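Local atomic coordinates of cell division control protein 4 (Saccharomyces cerevisiae, PDB entry 3V7D), a protein that recognises phosphorylated targets such as the CDK inhibitor SIC1 and brings them to the SCF ubiquitin ligase for ubiquitination. Residues B[123-128]-B[454-459]; B[134-139]-B[166-171]; B[115-120]-B[145-150]. The protein carries 1 engineered substitution. One frame throughout, in Å; residues are numbered along the deposited sequence.

Contact 1: B[123-128]-B[454-459]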
# COMPACT_ATOMS: atom_id res chain seq x y z
N SER B 123 27.25 8.48 -17.37
CA SER B 123 27.01 7.18 -16.76
C SER B 123 26.18 7.28 -15.48
O SER B 123 25.64 6.28 -15.00
CB SER B 123 28.32 6.45 -16.50
OG SER B 123 29.12 7.15 -15.57
N VAL B 124 26.09 8.48 -14.93
CA VAL B 124 25.34 8.69 -13.70
C VAL B 124 23.97 9.31 -13.97
O VAL B 124 23.86 10.35 -14.61
CB VAL B 124 26.10 9.60 -12.71
CG1 VAL B 124 25.30 9.79 -11.43
CG2 VAL B 124 27.48 9.03 -12.41
N ILE B 125 22.92 8.66 -13.47
CA ILE B 125 21.57 9.19 -13.56
C ILE B 125 21.22 9.80 -12.21
O ILE B 125 21.42 9.18 -11.17
CB ILE B 125 20.56 8.08 -13.90
CG1 ILE B 125 20.98 7.34 -15.16
CG2 ILE B 125 19.15 8.65 -14.04
CD1 ILE B 125 21.26 8.24 -16.33
N THR B 126 20.70 11.03 -12.22
CA THR B 126 20.51 11.78 -10.98
C THR B 126 19.10 11.70 -10.43
O THR B 126 18.89 11.90 -9.23
CB THR B 126 20.87 13.26 -11.17
OG1 THR B 126 19.98 13.85 -12.14
CG2 THR B 126 22.31 13.40 -11.65
N CYS B 127 18.13 11.43 -11.29
CA CYS B 127 16.74 11.39 -10.85
C CYS B 127 15.87 10.59 -11.80
O CYS B 127 16.14 10.49 -12.99
CB CYS B 127 16.18 12.80 -10.66
SG CYS B 127 16.49 13.94 -12.04
N LEU B 128 14.82 10.00 -11.24
CA LEU B 128 13.90 9.16 -11.99
C LEU B 128 12.49 9.30 -11.45
O LEU B 128 12.27 9.30 -10.24
CB LEU B 128 14.33 7.69 -11.92
CG LEU B 128 13.56 6.65 -12.75
CD1 LEU B 128 14.48 5.53 -13.20
CD2 LEU B 128 12.38 6.07 -11.97
N GLY B 454 30.86 1.98 -17.58
CA GLY B 454 31.03 3.38 -17.95
C GLY B 454 29.90 3.99 -18.74
O GLY B 454 30.06 5.06 -19.32
N GLN B 455 28.75 3.32 -18.77
CA GLN B 455 27.58 3.84 -19.47
C GLN B 455 26.30 3.68 -18.64
O GLN B 455 26.20 2.77 -17.82
CB GLN B 455 27.40 3.14 -20.82
CG GLN B 455 28.48 3.44 -21.84
CD GLN B 455 28.21 2.77 -23.18
OE1 GLN B 455 27.94 3.44 -24.18
NE2 GLN B 455 28.27 1.45 -23.21
N SER B 456 25.34 4.56 -18.85
CA SER B 456 24.06 4.45 -18.16
C SER B 456 23.04 3.72 -19.02
O SER B 456 23.00 3.88 -20.24
CB SER B 456 23.53 5.82 -17.74
OG SER B 456 23.25 6.64 -18.87
N PHE B 457 22.21 2.92 -18.37
CA PHE B 457 21.15 2.20 -19.05
C PHE B 457 19.88 2.28 -18.21
O PHE B 457 19.94 2.50 -17.00
CB PHE B 457 21.54 0.73 -19.26
CG PHE B 457 22.71 0.54 -20.18
CD1 PHE B 457 22.54 0.47 -21.55
CD2 PHE B 457 24.00 0.43 -19.67
CE1 PHE B 457 23.62 0.29 -22.40
CE2 PHE B 457 25.09 0.25 -20.51
CZ PHE B 457 24.90 0.18 -21.88
N LEU B 458 18.74 2.14 -18.87
CA LEU B 458 17.48 1.96 -18.15
C LEU B 458 17.08 0.50 -18.24
O LEU B 458 16.98 -0.07 -19.33
CB LEU B 458 16.37 2.84 -18.73
CG LEU B 458 15.01 2.68 -18.03
CD1 LEU B 458 15.07 3.17 -16.59
CD2 LEU B 458 13.90 3.39 -18.78
N GLU B 459 16.86 -0.11 -17.08
CA GLU B 459 16.42 -1.49 -17.01
C GLU B 459 14.93 -1.54 -16.69
O GLU B 459 14.46 -0.84 -15.79
CB GLU B 459 17.23 -2.25 -15.96
CG GLU B 459 18.73 -2.24 -16.20
CD GLU B 459 19.18 -3.23 -17.26
OE1 GLU B 459 20.40 -3.35 -17.49
OE2 GLU B 459 18.31 -3.89 -17.87
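This is blade-to-blade packing in the WD40 beta-propeller, made where the ring closes: residues 123-128 enter the innermost strand of the first blade, while 454-459 belong to the third strand out of the last one. The touching parts run roughly the same way, about 25° apart, and come closest at their starts, where the CA atoms of Ser123 and Ser456 are 4.3 Å from each other. Here backbone meets side chain. Ser123 lays its CB against Gly454 O at 3.6 Å, and its own carbonyl O lies 3.5 Å from Ser456 CB. Ser456 OG sits between its backbone N and carbonyl carbon (chi1 64°), which turns it to the loop leading into the first blade; there it accepts from His120 N and gives its own proton to Thr122 O. The hydroxyl, already bonded twice, also touches a methyl: Ile125 CD1 is 3.6 Å from Ser456 OG. Further along the strands the backbones part and long side chains bridge the gap. Leu458, its CG opposite the backbone N (chi1 179°), reaches across to Leu128, the two meeting at about a right angle with their CD1 atoms 4.2 Å apart. Strands 435-442 and 445-452 of the closing blade complete this wall, Trp437 and Ala449 touching Ile125, and Ser438 and Val447 touching Leu128. Within the first blade Thr126 and Cys127 form a classic bulge opposite Gly138, and Leu458 packs on Val135 of strand 134-139.

Contact 2: B[134-139]-B[166-171]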
# COMPACT_ATOMS: atom_id res chain seq x y z
N TYR B 134 4.84 6.31 -17.94
CA TYR B 134 6.07 6.99 -18.34
C TYR B 134 7.19 6.65 -17.38
O TYR B 134 6.99 6.58 -16.17
CB TYR B 134 5.90 8.50 -18.34
CG TYR B 134 5.00 9.07 -19.41
CD1 TYR B 134 5.24 8.83 -20.75
CD2 TYR B 134 3.92 9.88 -19.06
CE1 TYR B 134 4.42 9.37 -21.73
CE2 TYR B 134 3.09 10.42 -20.03
CZ TYR B 134 3.35 10.16 -21.36
OH TYR B 134 2.52 10.70 -22.32
N VAL B 135 8.39 6.45 -17.92
CA VAL B 135 9.59 6.46 -17.10
C VAL B 135 10.39 7.67 -17.54
O VAL B 135 10.63 7.86 -18.74
CB VAL B 135 10.44 5.19 -17.27
CG1 VAL B 135 11.60 5.20 -16.27
CG2 VAL B 135 9.59 3.95 -17.07
N ILE B 136 10.77 8.50 -16.58
CA ILE B 136 11.42 9.76 -16.89
C ILE B 136 12.71 9.89 -16.08
O ILE B 136 12.70 9.73 -14.86
CB ILE B 136 10.49 10.95 -16.59
CG1 ILE B 136 9.13 10.73 -17.26
CG2 ILE B 136 11.11 12.25 -17.06
CD1 ILE B 136 8.05 11.66 -16.76
N THR B 137 13.81 10.18 -16.76
CA THR B 137 15.11 10.26 -16.11
C THR B 137 15.84 11.56 -16.43
O THR B 137 15.69 12.12 -17.52
CB THR B 137 16.03 9.10 -16.54
OG1 THR B 137 16.06 9.02 -17.97
CG2 THR B 137 15.53 7.77 -15.97
N GLY B 138 16.62 12.03 -15.47
CA GLY B 138 17.47 13.19 -15.67
C GLY B 138 18.92 12.86 -15.36
O GLY B 138 19.20 11.97 -14.54
N ALA B 139 19.84 13.55 -16.00
CA ALA B 139 21.26 13.36 -15.72
C ALA B 139 22.06 14.66 -15.84
O ALA B 139 21.51 15.72 -16.14
CB ALA B 139 21.85 12.29 -16.62
N TRP B 166 18.90 17.78 -11.86
CA TRP B 166 19.08 17.12 -10.57
C TRP B 166 17.78 16.91 -9.79
O TRP B 166 17.79 16.33 -8.70
CB TRP B 166 20.11 17.87 -9.73
CG TRP B 166 21.50 17.62 -10.18
CD1 TRP B 166 22.17 18.26 -11.18
CD2 TRP B 166 22.40 16.63 -9.67
NE1 TRP B 166 23.43 17.74 -11.32
CE2 TRP B 166 23.60 16.74 -10.40
CE3 TRP B 166 22.31 15.67 -8.66
CZ2 TRP B 166 24.71 15.92 -10.16
CZ3 TRP B 166 23.41 14.86 -8.42
CH2 TRP B 166 24.59 14.99 -9.16
N ALA B 167 16.66 17.36 -10.35
CA ALA B 167 15.37 17.15 -9.72
C ALA B 167 14.26 17.05 -10.76
O ALA B 167 14.21 17.83 -11.71
CB ALA B 167 15.08 18.25 -8.72
N LEU B 168 13.38 16.07 -10.57
CA LEU B 168 12.27 15.82 -11.49
C LEU B 168 11.00 15.51 -10.71
O LEU B 168 11.04 14.80 -9.71
CB LEU B 168 12.57 14.62 -12.38
CG LEU B 168 13.39 14.79 -13.65
CD1 LEU B 168 13.48 13.45 -14.36
CD2 LEU B 168 12.76 15.84 -14.55
N LYS B 169 9.87 16.03 -11.18
CA LYS B 169 8.59 15.69 -10.58
C LYS B 169 7.49 15.65 -11.63
O LYS B 169 7.21 16.65 -12.29
CB LYS B 169 8.22 16.67 -9.48
CG LYS B 169 7.08 16.20 -8.57
CD LYS B 169 7.55 15.12 -7.61
CE LYS B 169 6.45 14.71 -6.66
NZ LYS B 169 6.96 13.88 -5.52
N TYR B 170 6.87 14.49 -11.78
CA TYR B 170 5.77 14.33 -12.71
C TYR B 170 4.49 14.88 -12.08
O TYR B 170 4.22 14.63 -10.91
CB TYR B 170 5.59 12.85 -13.08
CG TYR B 170 4.50 12.60 -14.09
CD1 TYR B 170 4.76 12.67 -15.44
CD2 TYR B 170 3.21 12.30 -13.68
CE1 TYR B 170 3.77 12.45 -16.37
CE2 TYR B 170 2.21 12.07 -14.60
CZ TYR B 170 2.50 12.14 -15.95
OH TYR B 170 1.51 11.92 -16.87
N ALA B 171 3.72 15.63 -12.85
CA ALA B 171 2.48 16.21 -12.34
C ALA B 171 1.27 15.37 -12.73
O ALA B 171 0.75 14.59 -11.92
CB ALA B 171 2.32 17.64 -12.84
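Strands 134-139 and 166-170 run antiparallel in separate sheets, at 163° between their directions, with axes 7.1 Å apart at closest, and side chains rather than backbone bonds fill the space between them. Leu168 stands nearest the middle. Its CG lies beside its own backbone N, and the extended chain carries CD1 up against the peptide joining Thr137 to Gly138, 3.6 Å from Gly138 N. Gly138, having no side chain, lets that methyl meet the peptide backbone directly. Ile136 then divides its two branches between neighbours: CG2 packs on Leu168 CD1 at 3.8 Å, and the extended arm sets CD1 3.7 Å from Tyr170 CD1, that side chain and the isoleucine crossing at about a right angle.

The pair belongs to the junction between the first two WD repeats of the propeller, where the second strand of one blade leans on the innermost strand of the next. Here that layer is largely buried and apolar. Toward the start of strand 134-139 it ends in two tyrosines that cross at about a right angle, Tyr134 CD2 lying 3.7 Å from Tyr170 CE1. The hydroxyl of Tyr170 lies in the plane of the Tyr134 ring, at its edge, with OH 3.8 Å from Tyr134 CE2. Tyr170 points there because CG is anti to its backbone N (chi1 -178°); its OH is hydrogen-bonded to Asp132 OD2 and accepts from Gly174 N, which holds the hydroxyl end in place. Next to the junction, Trp166 packs on an apolar side chain of the bound peptide, with its NE1 held by Asp140 OD1.

Contact 3: B[115-120]-B[145-150]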
# COMPACT_ATOMS: atom_id res chain seq x y z
N THR B 115 14.09 -5.78 -20.20
CA THR B 115 14.35 -4.91 -21.34
C THR B 115 15.44 -3.91 -20.96
O THR B 115 15.33 -3.22 -19.94
CB THR B 115 13.10 -4.12 -21.75
OG1 THR B 115 11.98 -5.01 -21.86
CG2 THR B 115 13.31 -3.41 -23.08
N THR B 116 16.50 -3.84 -21.76
CA THR B 116 17.62 -2.94 -21.48
C THR B 116 17.69 -1.86 -22.55
O THR B 116 17.84 -2.15 -23.73
CB THR B 116 18.95 -3.71 -21.42
OG1 THR B 116 18.91 -4.68 -20.37
CG2 THR B 116 20.11 -2.75 -21.16
N LEU B 117 17.58 -0.60 -22.13
CA LEU B 117 17.52 0.51 -23.06
C LEU B 117 18.63 1.53 -22.81
O LEU B 117 19.07 1.71 -21.67
CB LEU B 117 16.16 1.21 -22.98
CG LEU B 117 14.93 0.34 -23.28
CD1 LEU B 117 13.65 1.10 -22.94
CD2 LEU B 117 14.92 -0.09 -24.74
N ARG B 118 19.07 2.19 -23.88
CA ARG B 118 20.08 3.23 -23.78
C ARG B 118 19.69 4.28 -22.76
O ARG B 118 18.54 4.71 -22.70
CB ARG B 118 20.28 3.90 -25.15
CG ARG B 118 21.20 5.13 -25.11
CD ARG B 118 21.33 5.79 -26.48
NE ARG B 118 21.80 4.86 -27.49
CZ ARG B 118 23.08 4.62 -27.77
NH1 ARG B 118 24.03 5.26 -27.10
NH2 ARG B 118 23.41 3.75 -28.71
N GLY B 119 20.66 4.69 -21.94
CA GLY B 119 20.43 5.73 -20.94
C GLY B 119 20.89 7.09 -21.42
O GLY B 119 20.64 7.47 -22.56
N HIS B 120 21.56 7.84 -20.54
CA HIS B 120 22.05 9.18 -20.87
C HIS B 120 23.48 9.16 -21.41
O HIS B 120 24.14 8.12 -21.41
CB HIS B 120 21.96 10.09 -19.65
CG HIS B 120 20.56 10.46 -19.27
ND1 HIS B 120 20.08 11.75 -19.37
CD2 HIS B 120 19.53 9.71 -18.81
CE1 HIS B 120 18.82 11.78 -18.97
NE2 HIS B 120 18.46 10.56 -18.63
N ARG B 145 15.10 12.26 -20.33
CA ARG B 145 14.65 11.22 -21.24
C ARG B 145 13.34 10.61 -20.77
O ARG B 145 13.15 10.36 -19.58
CB ARG B 145 15.72 10.14 -21.43
CG ARG B 145 16.97 10.66 -22.15
CD ARG B 145 18.05 9.59 -22.28
NE ARG B 145 17.73 8.58 -23.28
CZ ARG B 145 17.98 8.70 -24.58
NH1 ARG B 145 18.54 9.81 -25.04
NH2 ARG B 145 17.66 7.73 -25.42
N VAL B 146 12.44 10.38 -21.72
CA VAL B 146 11.12 9.85 -21.43
C VAL B 146 10.94 8.49 -22.10
O VAL B 146 11.22 8.33 -23.29
CB VAL B 146 10.01 10.80 -21.93
CG1 VAL B 146 8.64 10.28 -21.54
CG2 VAL B 146 10.23 12.21 -21.37
N TYR B 147 10.46 7.52 -21.33
CA TYR B 147 10.26 6.17 -21.83
C TYR B 147 8.82 5.71 -21.63
O TYR B 147 8.14 6.13 -20.69
CB TYR B 147 11.20 5.19 -21.12
CG TYR B 147 12.68 5.50 -21.19
CD1 TYR B 147 13.25 6.49 -20.39
CD2 TYR B 147 13.52 4.78 -22.03
CE1 TYR B 147 14.60 6.76 -20.45
CE2 TYR B 147 14.88 5.04 -22.10
CZ TYR B 147 15.41 6.04 -21.30
OH TYR B 147 16.76 6.30 -21.36
N ASP B 148 8.38 4.83 -22.52
CA ASP B 148 7.08 4.17 -22.44
C ASP B 148 7.29 2.86 -21.68
O ASP B 148 8.02 1.99 -22.14
CB ASP B 148 6.60 3.89 -23.86
CG ASP B 148 5.23 3.22 -23.92
OD1 ASP B 148 4.80 2.58 -22.94
OD2 ASP B 148 4.58 3.34 -24.98
N SER B 149 6.65 2.71 -20.52
CA SER B 149 6.86 1.50 -19.72
C SER B 149 5.98 0.33 -20.16
O SER B 149 6.23 -0.82 -19.79
CB SER B 149 6.66 1.79 -18.22
OG SER B 149 5.39 2.37 -17.97
N ILE B 150 4.95 0.62 -20.96
CA ILE B 150 4.08 -0.42 -21.47
C ILE B 150 4.75 -1.16 -22.63
O ILE B 150 4.90 -2.39 -22.60
CB ILE B 150 2.72 0.14 -21.95
CG1 ILE B 150 1.96 0.77 -20.78
CG2 ILE B 150 1.88 -0.95 -22.60
CD1 ILE B 150 0.64 1.40 -21.18
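Tyr147 OH donates to Arg118 O over 2.7 Å, a short bond in the carbonyl plane with a C=O...O angle of 147°; the carbonyl lies at the edge of the tyrosine ring. The same hydroxyl accepts from Arg145 NE at 3.1 Å, arriving in the plane of the guanidinium. Gly119 O sits over a face of that guanidinium, 3.2 Å from Arg145 NE but at too poor an angle to bond. Nearer the backbone, Arg145 CD rests above the centre of the His120 ring, 3.8 Å from its centroid, a CH-pi contact. A bend at chi3 (73°) lets the arginine pass over the imidazole and still bring NE to the tyrosine. Leu117 CD1 meets Tyr147 CD2 at 3.8 Å, the two side chains sliding past each other in opposite directions.

A second shell holds these groups. His120 is fixed at both ring nitrogens, ND1 by Asp141 and NE2 by Thr137, the His-Asp-Thr part of the hydrogen-bonded network characteristic of WD repeats; Tyr147 stands where the tryptophan of the Trp-Asp pair usually is, followed by Asp148. Gln157 OE1 takes Arg145 NH1. The chemistry is a chain of two hydrogen bonds, guanidinium to hydroxyl to carbonyl: the positive arginine probably polarises the tyrosine O-H and strengthens its grip on Arg118 O, joining the outer strand of the closing blade to the first blade.

Overall arrangement
From the N terminus, the chain leaves the F-box and the helices that follow it and enters the propeller through strand 113-118, which pairs with 455-462 in the last blade; residues 115-120 include its end and the turn after it. Contact 3 closes a short loop from there to 145-150, in the third strand of the first blade. Contact 1 starts at 123-128 and closes on 454-459 only once the chain has rounded the ring. Contact 2, joining 134-139 to 166-171, is nested inside that large loop; contact 3 crosses both. Contacts 1 and 3 tie the closing blade to the first, contact 2 the first to the second, all meeting in the sheet running from strand 125-131 to strand 153-158.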